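Local coordinates for protein putidaredoxin reductase (PDB 1Q1R) that probably passes electrons from NADH through its bound FAD to putidaredoxin, the iron-sulfur partner of the cytochrome P450cam monooxygenase, at residues R33-A38 against Q76-T81; V107-G112 against M280-C285; D392-E397 against E410-A415. All coordinates share one frame; numbering follows the deposited sequence.

In the fold
The three contacts follow one another along the chain. Interactions 1 and 2 belong to the same five-stranded parallel sheet, in the order 75-78, 31-35, 6-10, 105-108, 279-281. Interaction 1 joins the first two strands and interaction 2 the last two, with centres about 14 Å apart. Both touch FAD: interaction 1 at the adenosine ribose, interaction 2 at the pyrophosphate and ribityl chain. Thus the C-terminal ends of strands across the sheet hold one cofactor. Interaction 3 lies in the C-terminal region, its centre about 47 Å from that of interaction 1 and about 35 Å from that of interaction 2. It packs a loop against helix 408-421, far from the first two contacts.

Interaction 1 (R33-A38 against Q76-T81); sequences RLVGDA and QLLGGT. With FAD (flavin-adenine dinucleotide), chain C.
Gln76 and Arg33 bury more surface in this contact than the other residues. They sit level on two neighbouring strands that run parallel, at 17° to each other. Both side chains stand on the same side of the sheet. Gln76 brings its amide oxygen over one face of the Arg33 guanidinium, displaced toward the rim. OE1 of Gln76 lies 3.1 Å from NH2 of Arg33. The amide and guanidinium planes are 61° apart. The N-H groups are poorly aimed at the oxygen, and this is not a hydrogen bond. Nearer the backbone, CG of Arg33 rests on CB of Gln76 at 3.9 Å. NE of Arg33 is buried without a polar partner.

Leu78 is next in buried area. Its side chain lies beside that of Val35, pointing the same way. Its backbone takes part in the parallel ladder. Leu34 N donates to Gln76 O at 2.7 Å, and Leu78 N donates to Leu34 O at 2.7 Å. Gly36 N then donates to Leu78 O at 3.1 Å. On the other face, CB of Leu34 meets CD1 of Leu77 at 3.8 Å, and Tyr70 of helix 67-72 touches both leucines.

Past the strands the chains stay linked. Thr81 N donates to Gly36 O at 2.9 Å. Asp37 follows directly. Its CG sits between the backbone N and the carbonyl carbon (chi1 56°), a turn that brings OD2 to the ribose. There OD2 of Asp37 accepts a hydrogen bond from the hydroxyl O2B of FAD at 2.6 Å. An acidic residue just past the end of the second strand, holding the adenosine ribose, is typical of the Rossmann-type FAD-binding fold.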
loop_
_atom_site.group_PDB
_atom_site.type_symbol
_atom_site.label_atom_id
_atom_site.label_comp_id
_atom_site.label_asym_id
_atom_site.label_seq_id
_atom_site.Cartn_x
_atom_site.Cartn_y
_atom_site.Cartn_z
ATOM N N ARG A 33 3.546 12.020 -21.223
ATOM C CA ARG A 33 3.957 13.032 -20.264
ATOM C C ARG A 33 3.623 12.633 -18.837
ATOM O O ARG A 33 2.462 12.415 -18.503
ATOM C CB ARG A 33 3.291 14.378 -20.571
ATOM C CG ARG A 33 4.242 15.417 -21.141
ATOM C CD ARG A 33 3.793 16.828 -20.783
ATOM N NE ARG A 33 4.839 17.819 -21.036
ATOM C CZ ARG A 33 5.205 18.231 -22.244
ATOM N NH1 ARG A 33 4.608 17.741 -23.325
ATOM N NH2 ARG A 33 6.172 19.131 -22.376
ATOM N N LEU A 34 4.655 12.530 -18.005
ATOM C CA LEU A 34 4.486 12.198 -16.599
ATOM C C LEU A 34 4.562 13.514 -15.853
ATOM O O LEU A 34 5.534 14.248 -15.998
ATOM C CB LEU A 34 5.611 11.285 -16.111
ATOM C CG LEU A 34 5.415 9.771 -16.139
ATOM C CD1 LEU A 34 6.712 9.106 -15.729
ATOM C CD2 LEU A 34 4.284 9.363 -15.192
ATOM N N VAL A 35 3.538 13.821 -15.068
ATOM C CA VAL A 35 3.522 15.063 -14.313
ATOM C C VAL A 35 3.236 14.763 -12.850
ATOM O O VAL A 35 2.226 14.145 -12.527
ATOM C CB VAL A 35 2.442 16.022 -14.854
ATOM C CG1 VAL A 35 2.516 17.356 -14.119
ATOM C CG2 VAL A 35 2.631 16.221 -16.353
ATOM N N GLY A 36 4.130 15.196 -11.967
ATOM C CA GLY A 36 3.928 14.951 -10.552
ATOM C C GLY A 36 4.373 16.111 -9.686
ATOM O O GLY A 36 5.277 16.862 -10.058
ATOM N N ASP A 37 3.742 16.271 -8.530
ATOM C CA ASP A 37 4.118 17.361 -7.647
ATOM C C ASP A 37 5.405 17.043 -6.895
ATOM O O ASP A 37 6.043 17.938 -6.347
ATOM C CB ASP A 37 2.985 17.699 -6.668
ATOM C CG ASP A 37 2.520 16.506 -5.849
ATOM O OD1 ASP A 37 1.674 16.715 -4.950
ATOM O OD2 ASP A 37 2.979 15.371 -6.093
ATOM N N ALA A 38 5.789 15.769 -6.880
ATOM C CA ALA A 38 7.017 15.364 -6.207
ATOM C C ALA A 38 8.196 15.859 -7.042
ATOM O O ALA A 38 8.128 15.878 -8.267
ATOM C CB ALA A 38 7.071 13.838 -6.064
ATOM N N GLN A 76 8.513 12.015 -21.122
ATOM C CA GLN A 76 8.763 13.324 -20.538
ATOM C C GLN A 76 8.338 13.351 -19.077
ATOM O O GLN A 76 7.175 13.119 -18.751
ATOM C CB GLN A 76 8.012 14.397 -21.329
ATOM C CG GLN A 76 8.296 14.350 -22.824
ATOM C CD GLN A 76 7.475 15.356 -23.603
ATOM O OE1 GLN A 76 7.619 16.566 -23.420
ATOM N NE2 GLN A 76 6.604 14.860 -24.478
ATOM N N LEU A 77 9.296 13.630 -18.200
ATOM C CA LEU A 77 9.032 13.686 -16.771
ATOM C C LEU A 77 9.006 15.142 -16.326
ATOM O O LEU A 77 9.986 15.869 -16.480
ATOM C CB LEU A 77 10.114 12.909 -16.014
ATOM C CG LEU A 77 10.021 12.798 -14.491
ATOM C CD1 LEU A 77 8.705 12.154 -14.088
ATOM C CD2 LEU A 77 11.198 11.978 -13.982
ATOM N N LEU A 78 7.872 15.565 -15.782
ATOM C CA LEU A 78 7.710 16.938 -15.323
ATOM C C LEU A 78 7.440 16.923 -13.821
ATOM O O LEU A 78 6.289 16.857 -13.389
ATOM C CB LEU A 78 6.539 17.591 -16.064
ATOM C CG LEU A 78 6.622 19.086 -16.379
ATOM C CD1 LEU A 78 5.296 19.538 -16.979
ATOM C CD2 LEU A 78 6.936 19.884 -15.125
ATOM N N GLY A 79 8.510 16.985 -13.033
ATOM C CA GLY A 79 8.376 16.962 -11.586
ATOM C C GLY A 79 8.141 18.318 -10.953
ATOM O O GLY A 79 8.154 19.342 -11.634
ATOM N N GLY A 80 7.923 18.319 -9.640
ATOM C CA GLY A 80 7.682 19.552 -8.910
ATOM C C GLY A 80 6.543 20.365 -9.491
ATOM O O GLY A 80 6.490 21.580 -9.324
ATOM N N THR A 81 5.617 19.690 -10.163
ATOM C CA THR A 81 4.494 20.371 -10.789
ATOM C C THR A 81 3.155 19.789 -10.370
ATOM O O THR A 81 2.892 18.602 -10.561
ATOM C CB THR A 81 4.608 20.300 -12.313
ATOM O OG1 THR A 81 5.891 20.793 -12.704
ATOM C CG2 THR A 81 3.529 21.145 -12.974
HETATM P PA FAD C . 1.639 7.238 -4.841
HETATM O O1A FAD C . 1.033 8.037 -3.749
HETATM O O2A FAD C . 2.879 6.478 -4.557
HETATM O O5B FAD C . 1.920 8.185 -6.102
HETATM C C5B FAD C . 1.023 9.239 -6.470
HETATM C C4B FAD C . 1.846 10.493 -6.814
HETATM O O4B FAD C . 1.010 11.451 -7.557
HETATM C C3B FAD C . 2.292 11.225 -5.539
HETATM O O3B FAD C . 3.607 11.759 -5.739
HETATM C C2B FAD C . 1.303 12.359 -5.431
HETATM O O2B FAD C . 1.882 13.460 -4.724
HETATM C C1B FAD C . 1.111 12.727 -6.888
HETATM N N9A FAD C . -0.064 13.604 -7.147
HETATM C C8A FAD C . -1.291 13.492 -6.607
HETATM N N7A FAD C . -2.064 14.482 -7.072
HETATM C C5A FAD C . -1.330 15.216 -7.904
HETATM C C6A FAD C . -1.585 16.356 -8.669
HETATM N N6A FAD C . -2.784 16.933 -8.636
HETATM N N1A FAD C . -0.595 16.875 -9.438
HETATM C C2A FAD C . 0.620 16.311 -9.472
HETATM N N3A FAD C . 0.885 15.218 -8.742
HETATM C C4A FAD C . -0.067 14.658 -7.957
HETATM N N1 FAD C . 2.936 -2.160 -0.869
HETATM C C2 FAD C . 3.223 -3.528 -0.951
HETATM O O2 FAD C . 2.630 -4.232 -1.767
HETATM N N3 FAD C . 4.200 -4.082 -0.105
HETATM C C4 FAD C . 4.889 -3.260 0.817
HETATM O O4 FAD C . 5.772 -3.749 1.519
HETATM C C4X FAD C . 4.597 -1.888 0.900
HETATM N N5 FAD C . 5.292 -1.076 1.747
HETATM C C5X FAD C . 5.084 0.272 1.800
HETATM C C6 FAD C . 5.846 1.078 2.672
HETATM C C7 FAD C . 5.648 2.477 2.708
HETATM C C7M FAD C . 6.469 3.330 3.694
HETATM C C8 FAD C . 4.683 3.075 1.858
HETATM C C8M FAD C . 4.458 4.595 1.849
HETATM C C9 FAD C . 3.924 2.270 0.990
HETATM C C9A FAD C . 4.118 0.872 0.958
HETATM N N10 FAD C . 3.370 0.044 0.077
HETATM C C10 FAD C . 3.620 -1.344 0.048
HETATM C "C1'" FAD C . 2.318 0.633 -0.806
HETATM C "C2'" FAD C . 2.833 0.776 -2.240
HETATM O "O2'" FAD C . 4.115 1.411 -2.215
HETATM C "C3'" FAD C . 1.854 1.597 -3.100
HETATM O "O3'" FAD C . 0.553 1.000 -3.025
HETATM C "C4'" FAD C . 2.319 1.641 -4.561
HETATM O "O4'" FAD C . 3.620 2.228 -4.631
HETATM C "C5'" FAD C . 1.363 2.451 -5.453
HETATM O "O5'" FAD C . 1.426 3.862 -5.182
HETATM P P FAD C . 0.725 4.883 -6.220
HETATM O O1P FAD C . 1.677 5.150 -7.317
HETATM O O2P FAD C . -0.602 4.329 -6.571
HETATM O O3P FAD C . 0.474 6.225 -5.342
#

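Interaction 2 (V107-G112 against M280-C285); sequences VLATGG and MAVGDC. With FAD (flavin-adenine dinucleotide), chain C.
Val107 lies level with Met280, and Leu108 with Ala281, on two parallel strands of the Rossmann-type FAD-binding sheet. Leu108 N donates to Met280 O at 2.8 Å, and Val282 N donates back to Leu108 O at 3.1 Å. Beside this ladder, CG1 of Val282 packs on CB of Ala109 at 3.6 Å. Past the strands, the chains reach FAD. The run Gly283-Asp284 fits the Gly-Asp motif known near the flavin in the glutathione reductase family.

Asp284 can be followed outward. Its backbone N donates to the phosphate oxygen O2P of FAD at 3.0 Å, nearly straight at 167°. CB lies near the same O2P and near CA of Gly111. CG lies beside the backbone N (chi1 -71°), which turns the carboxylate to the ribityl chain and sets CG near O3' of FAD. There OD1 of Asp284 accepts a hydrogen bond from O3' at 2.6 Å. OD2 forms a salt bridge with Arg134, which also bonds FAD. The carboxylate therefore has a partner at each oxygen.

Gly111 must be small here. A CB on it would run into O1A of FAD. CB of Cys285 lies against the Gly111 carbonyl oxygen, and its SG is near Leu108 O.

One water ties the two segments to the cofactor: it accepts from Gly111 N at 2.7 Å, and donates to Val282 O at 2.6 Å and to O2P of FAD.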
loop_
_atom_site.group_PDB
_atom_site.type_symbol
_atom_site.label_atom_id
_atom_site.label_comp_id
_atom_site.label_asym_id
_atom_site.label_seq_id
_atom_site.Cartn_x
_atom_site.Cartn_y
_atom_site.Cartn_z
ATOM N N VAL A 107 -4.453 9.769 -17.662
ATOM C CA VAL A 107 -4.358 8.741 -16.632
ATOM C C VAL A 107 -4.110 9.389 -15.278
ATOM O O VAL A 107 -3.121 10.097 -15.090
ATOM C CB VAL A 107 -3.203 7.755 -16.921
ATOM C CG1 VAL A 107 -3.082 6.738 -15.784
ATOM C CG2 VAL A 107 -3.442 7.047 -18.249
ATOM N N LEU A 108 -5.018 9.151 -14.339
ATOM C CA LEU A 108 -4.887 9.702 -13.003
ATOM C C LEU A 108 -4.277 8.662 -12.060
ATOM O O LEU A 108 -4.952 7.727 -11.617
ATOM C CB LEU A 108 -6.254 10.158 -12.486
ATOM C CG LEU A 108 -6.955 11.204 -13.373
ATOM C CD1 LEU A 108 -8.255 11.637 -12.722
ATOM C CD2 LEU A 108 -6.036 12.412 -13.586
ATOM N N ALA A 109 -2.989 8.835 -11.776
ATOM C CA ALA A 109 -2.245 7.943 -10.892
ATOM C C ALA A 109 -1.831 8.788 -9.693
ATOM O O ALA A 109 -0.655 8.862 -9.340
ATOM C CB ALA A 109 -1.015 7.412 -11.617
ATOM N N THR A 110 -2.829 9.404 -9.069
ATOM C CA THR A 110 -2.639 10.314 -7.947
ATOM C C THR A 110 -2.374 9.724 -6.570
ATOM O O THR A 110 -2.094 10.466 -5.631
ATOM C CB THR A 110 -3.847 11.258 -7.839
ATOM O OG1 THR A 110 -5.042 10.484 -7.668
ATOM C CG2 THR A 110 -3.972 12.091 -9.101
ATOM N N GLY A 111 -2.477 8.406 -6.444
ATOM C CA GLY A 111 -2.224 7.765 -5.167
ATOM C C GLY A 111 -3.041 8.303 -4.007
ATOM O O GLY A 111 -4.238 8.563 -4.140
ATOM N N GLY A 112 -2.390 8.464 -2.860
ATOM C CA GLY A 112 -3.075 8.973 -1.688
ATOM C C GLY A 112 -2.134 9.771 -0.809
ATOM O O GLY A 112 -0.939 9.868 -1.098
ATOM N N MET A 280 -8.693 7.728 -17.270
ATOM C CA MET A 280 -8.592 6.493 -16.499
ATOM C C MET A 280 -7.958 6.787 -15.136
ATOM O O MET A 280 -7.375 7.852 -14.936
ATOM C CB MET A 280 -7.734 5.469 -17.253
ATOM C CG MET A 280 -8.249 5.106 -18.637
ATOM S SD MET A 280 -7.203 3.900 -19.496
ATOM C CE MET A 280 -5.818 4.863 -19.876
ATOM N N ALA A 281 -8.092 5.849 -14.200
ATOM C CA ALA A 281 -7.500 5.987 -12.868
ATOM C C ALA A 281 -6.728 4.698 -12.595
ATOM O O ALA A 281 -7.061 3.649 -13.148
ATOM C CB ALA A 281 -8.575 6.197 -11.817
ATOM N N VAL A 282 -5.708 4.766 -11.740
ATOM C CA VAL A 282 -4.884 3.590 -11.462
ATOM C C VAL A 282 -4.128 3.698 -10.136
ATOM O O VAL A 282 -3.740 4.792 -9.724
ATOM C CB VAL A 282 -3.860 3.396 -12.608
ATOM C CG1 VAL A 282 -2.948 4.608 -12.689
ATOM C CG2 VAL A 282 -3.049 2.128 -12.411
ATOM N N GLY A 283 -3.925 2.559 -9.473
ATOM C CA GLY A 283 -3.187 2.544 -8.220
ATOM C C GLY A 283 -3.989 2.736 -6.950
ATOM O O GLY A 283 -5.171 2.408 -6.891
ATOM N N ASP A 284 -3.327 3.268 -5.925
ATOM C CA ASP A 284 -3.945 3.515 -4.626
ATOM C C ASP A 284 -5.222 4.354 -4.702
ATOM O O ASP A 284 -6.094 4.229 -3.852
ATOM C CB ASP A 284 -2.960 4.240 -3.696
ATOM C CG ASP A 284 -1.809 3.359 -3.236
ATOM O OD1 ASP A 284 -1.618 2.257 -3.791
ATOM O OD2 ASP A 284 -1.085 3.783 -2.310
ATOM N N CYS A 285 -5.322 5.210 -5.713
ATOM C CA CYS A 285 -6.479 6.095 -5.845
ATOM C C CYS A 285 -7.686 5.494 -6.544
ATOM O O CYS A 285 -8.757 6.102 -6.555
ATOM C CB CYS A 285 -6.085 7.364 -6.601
ATOM S SG CYS A 285 -5.959 7.156 -8.400
HETATM P PA FAD C . 1.639 7.238 -4.841
HETATM O O1A FAD C . 1.033 8.037 -3.749
HETATM O O2A FAD C . 2.879 6.478 -4.557
HETATM O O5B FAD C . 1.920 8.185 -6.102
HETATM C C5B FAD C . 1.023 9.239 -6.470
HETATM C C4B FAD C . 1.846 10.493 -6.814
HETATM O O4B FAD C . 1.010 11.451 -7.557
HETATM C C3B FAD C . 2.292 11.225 -5.539
HETATM O O3B FAD C . 3.607 11.759 -5.739
HETATM C C2B FAD C . 1.303 12.359 -5.431
HETATM O O2B FAD C . 1.882 13.460 -4.724
HETATM C C1B FAD C . 1.111 12.727 -6.888
HETATM N N9A FAD C . -0.064 13.604 -7.147
HETATM C C8A FAD C . -1.291 13.492 -6.607
HETATM N N7A FAD C . -2.064 14.482 -7.072
HETATM C C5A FAD C . -1.330 15.216 -7.904
HETATM C C6A FAD C . -1.585 16.356 -8.669
HETATM N N6A FAD C . -2.784 16.933 -8.636
HETATM N N1A FAD C . -0.595 16.875 -9.438
HETATM C C2A FAD C . 0.620 16.311 -9.472
HETATM N N3A FAD C . 0.885 15.218 -8.742
HETATM C C4A FAD C . -0.067 14.658 -7.957
HETATM N N1 FAD C . 2.936 -2.160 -0.869
HETATM C C2 FAD C . 3.223 -3.528 -0.951
HETATM O O2 FAD C . 2.630 -4.232 -1.767
HETATM N N3 FAD C . 4.200 -4.082 -0.105
HETATM C C4 FAD C . 4.889 -3.260 0.817
HETATM O O4 FAD C . 5.772 -3.749 1.519
HETATM C C4X FAD C . 4.597 -1.888 0.900
HETATM N N5 FAD C . 5.292 -1.076 1.747
HETATM C C5X FAD C . 5.084 0.272 1.800
HETATM C C6 FAD C . 5.846 1.078 2.672
HETATM C C7 FAD C . 5.648 2.477 2.708
HETATM C C7M FAD C . 6.469 3.330 3.694
HETATM C C8 FAD C . 4.683 3.075 1.858
HETATM C C8M FAD C . 4.458 4.595 1.849
HETATM C C9 FAD C . 3.924 2.270 0.990
HETATM C C9A FAD C . 4.118 0.872 0.958
HETATM N N10 FAD C . 3.370 0.044 0.077
HETATM C C10 FAD C . 3.620 -1.344 0.048
HETATM C "C1'" FAD C . 2.318 0.633 -0.806
HETATM C "C2'" FAD C . 2.833 0.776 -2.240
HETATM O "O2'" FAD C . 4.115 1.411 -2.215
HETATM C "C3'" FAD C . 1.854 1.597 -3.100
HETATM O "O3'" FAD C . 0.553 1.000 -3.025
HETATM C "C4'" FAD C . 2.319 1.641 -4.561
HETATM O "O4'" FAD C . 3.620 2.228 -4.631
HETATM C "C5'" FAD C . 1.363 2.451 -5.453
HETATM O "O5'" FAD C . 1.426 3.862 -5.182
HETATM P P FAD C . 0.725 4.883 -6.220
HETATM O O1P FAD C . 1.677 5.150 -7.317
HETATM O O2P FAD C . -0.602 4.329 -6.571
HETATM O O3P FAD C . 0.474 6.225 -5.342
HETATM O O HOH W 1 -2.654 6.024 -7.696
#

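Interaction 3 (D392-E397 against E410-A415); sequences DRLPVE and EIIAAA
Leu394, Pro395 and Val396 belong to the loop that leaves helix 380-391 and leads into helix 398-401, and they pack on one side of helix 408-421. The first helix ends in a Schellman motif, with Arg393 as its C-prime residue. Pro395 is then the centre of an inverse gamma turn. The turn is closed by a weak bond from Val396 N to Leu394 O.

On the helix, Ile411, Ile412 and Ala415 make the contacts. Ala415 gives up more surface than any other residue of the contact. Its CB points at the loop and meets the Pro395 carbonyl O at 3.6 Å. The Pro395 ring lies alongside, with CG 3.8 Å from CB of Ala415 and 3.6 Å from O of Ala415. Pro395 also touches Glu418 and Leu419 further along the helix. Replacing Pro395 by an alanine is likely to leave a gap beside Ala415 and, without the ring, to let the turn move more freely.

Val396 and Ile411 cross at about a right angle. CG2 of Ile411 stands anti to its own backbone N, which brings this methyl to CB of Val396 at 3.8 Å. The Leu394 side chain crosses that of Ile412 at a slant. CD1 of Leu394 lies 3.5 Å from CG2 of Ile412, tighter than usual for two carbons. Gln388 of helix 380-391 touches Leu394, and Ile389 touches Val396 and Ile412.

No direct hydrogen bond joins loop and helix. A water bridges them: it accepts from Glu397 N at 2.8 Å and donates to Ile411 O at 2.8 Å. Glu397 is also the N-cap of the next helix, its OE2 bonded to Asn399 N. The contact therefore rests mainly on the shape fit of apolar groups, with water as the polar link at its edge.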
loop_
_atom_site.group_PDB
_atom_site.type_symbol
_atom_site.label_atom_id
_atom_site.label_comp_id
_atom_site.label_asym_id
_atom_site.label_seq_id
_atom_site.Cartn_x
_atom_site.Cartn_y
_atom_site.Cartn_z
ATOM N N ASP A 392 -8.491 -19.272 -8.920
ATOM C CA ASP A 392 -9.292 -20.244 -9.656
ATOM C C ASP A 392 -10.497 -20.791 -8.898
ATOM O O ASP A 392 -11.177 -21.698 -9.381
ATOM C CB ASP A 392 -8.413 -21.403 -10.126
ATOM C CG ASP A 392 -7.332 -20.951 -11.076
ATOM O OD1 ASP A 392 -7.648 -20.161 -11.989
ATOM O OD2 ASP A 392 -6.171 -21.382 -10.919
ATOM N N ARG A 393 -10.768 -20.244 -7.717
ATOM C CA ARG A 393 -11.909 -20.701 -6.931
ATOM C C ARG A 393 -11.907 -22.221 -6.771
ATOM O O ARG A 393 -12.932 -22.872 -6.968
ATOM C CB ARG A 393 -13.207 -20.269 -7.614
ATOM C CG ARG A 393 -13.848 -19.025 -7.037
ATOM C CD ARG A 393 -14.375 -19.292 -5.634
ATOM N NE ARG A 393 -15.302 -18.254 -5.193
ATOM C CZ ARG A 393 -16.450 -17.974 -5.804
ATOM N NH1 ARG A 393 -16.814 -18.657 -6.884
ATOM N NH2 ARG A 393 -17.236 -17.013 -5.337
ATOM N N LEU A 394 -10.759 -22.787 -6.416
ATOM C CA LEU A 394 -10.659 -24.232 -6.250
ATOM C C LEU A 394 -11.381 -24.731 -5.001
ATOM O O LEU A 394 -11.207 -24.189 -3.909
ATOM C CB LEU A 394 -9.193 -24.662 -6.199
ATOM C CG LEU A 394 -8.338 -24.379 -7.434
ATOM C CD1 LEU A 394 -6.969 -24.998 -7.244
ATOM C CD2 LEU A 394 -9.004 -24.947 -8.672
ATOM N N PRO A 395 -12.199 -25.784 -5.154
ATOM C CA PRO A 395 -12.962 -26.383 -4.052
ATOM C C PRO A 395 -12.121 -27.247 -3.111
ATOM O O PRO A 395 -12.406 -28.433 -2.920
ATOM C CB PRO A 395 -14.025 -27.193 -4.784
ATOM C CG PRO A 395 -13.284 -27.673 -5.991
ATOM C CD PRO A 395 -12.532 -26.433 -6.435
ATOM N N VAL A 396 -11.085 -26.660 -2.523
ATOM C CA VAL A 396 -10.231 -27.404 -1.607
ATOM C C VAL A 396 -11.008 -27.832 -0.363
ATOM O O VAL A 396 -11.846 -27.083 0.141
ATOM C CB VAL A 396 -9.020 -26.566 -1.160
ATOM C CG1 VAL A 396 -8.096 -26.320 -2.338
ATOM C CG2 VAL A 396 -9.492 -25.246 -0.558
ATOM N N GLU A 397 -10.720 -29.033 0.129
ATOM C CA GLU A 397 -11.388 -29.564 1.313
ATOM C C GLU A 397 -10.975 -28.819 2.578
ATOM O O GLU A 397 -9.839 -28.931 3.031
ATOM C CB GLU A 397 -11.071 -31.052 1.483
ATOM C CG GLU A 397 -11.651 -31.655 2.760
ATOM C CD GLU A 397 -13.143 -31.392 2.894
ATOM O OE1 GLU A 397 -13.894 -31.757 1.964
ATOM O OE2 GLU A 397 -13.562 -30.821 3.925
ATOM N N GLU A 410 -1.463 -31.660 -2.977
ATOM C CA GLU A 410 -2.395 -32.767 -3.169
ATOM C C GLU A 410 -3.835 -32.373 -2.875
ATOM O O GLU A 410 -4.762 -32.904 -3.485
ATOM C CB GLU A 410 -1.981 -33.974 -2.322
ATOM C CG GLU A 410 -0.743 -34.686 -2.869
ATOM C CD GLU A 410 -0.842 -34.973 -4.376
ATOM O OE1 GLU A 410 -1.721 -35.769 -4.796
ATOM O OE2 GLU A 410 -0.035 -34.394 -5.144
ATOM N N ILE A 411 -4.026 -31.436 -1.952
ATOM C CA ILE A 411 -5.367 -30.967 -1.626
ATOM C C ILE A 411 -5.884 -30.245 -2.869
ATOM O O ILE A 411 -7.050 -30.378 -3.259
ATOM C CB ILE A 411 -5.340 -29.991 -0.429
ATOM C CG1 ILE A 411 -4.848 -30.727 0.822
ATOM C CG2 ILE A 411 -6.728 -29.405 -0.197
ATOM C CD1 ILE A 411 -4.638 -29.836 2.039
ATOM N N ILE A 412 -4.991 -29.490 -3.497
ATOM C CA ILE A 412 -5.322 -28.749 -4.702
ATOM C C ILE A 412 -5.599 -29.711 -5.852
ATOM O O ILE A 412 -6.566 -29.542 -6.595
ATOM C CB ILE A 412 -4.170 -27.799 -5.083
ATOM C CG1 ILE A 412 -4.047 -26.702 -4.018
ATOM C CG2 ILE A 412 -4.402 -27.218 -6.475
ATOM C CD1 ILE A 412 -2.810 -25.843 -4.160
ATOM N N ALA A 413 -4.755 -30.726 -5.990
ATOM C CA ALA A 413 -4.924 -31.713 -7.050
ATOM C C ALA A 413 -6.305 -32.342 -6.960
ATOM O O ALA A 413 -7.014 -32.467 -7.962
ATOM C CB ALA A 413 -3.848 -32.788 -6.941
ATOM N N ALA A 414 -6.694 -32.726 -5.751
ATOM C CA ALA A 414 -7.992 -33.348 -5.536
ATOM C C ALA A 414 -9.132 -32.413 -5.936
ATOM O O ALA A 414 -10.090 -32.836 -6.584
ATOM C CB ALA A 414 -8.135 -33.758 -4.077
ATOM N N ALA A 415 -9.030 -31.147 -5.543
ATOM C CA ALA A 415 -10.058 -30.161 -5.866
ATOM C C ALA A 415 -10.213 -30.014 -7.378
ATOM O O ALA A 415 -11.326 -29.964 -7.897
ATOM C CB ALA A 415 -9.708 -28.815 -5.237
HETATM O O HOH W 2 -9.328 -30.725 -1.650
#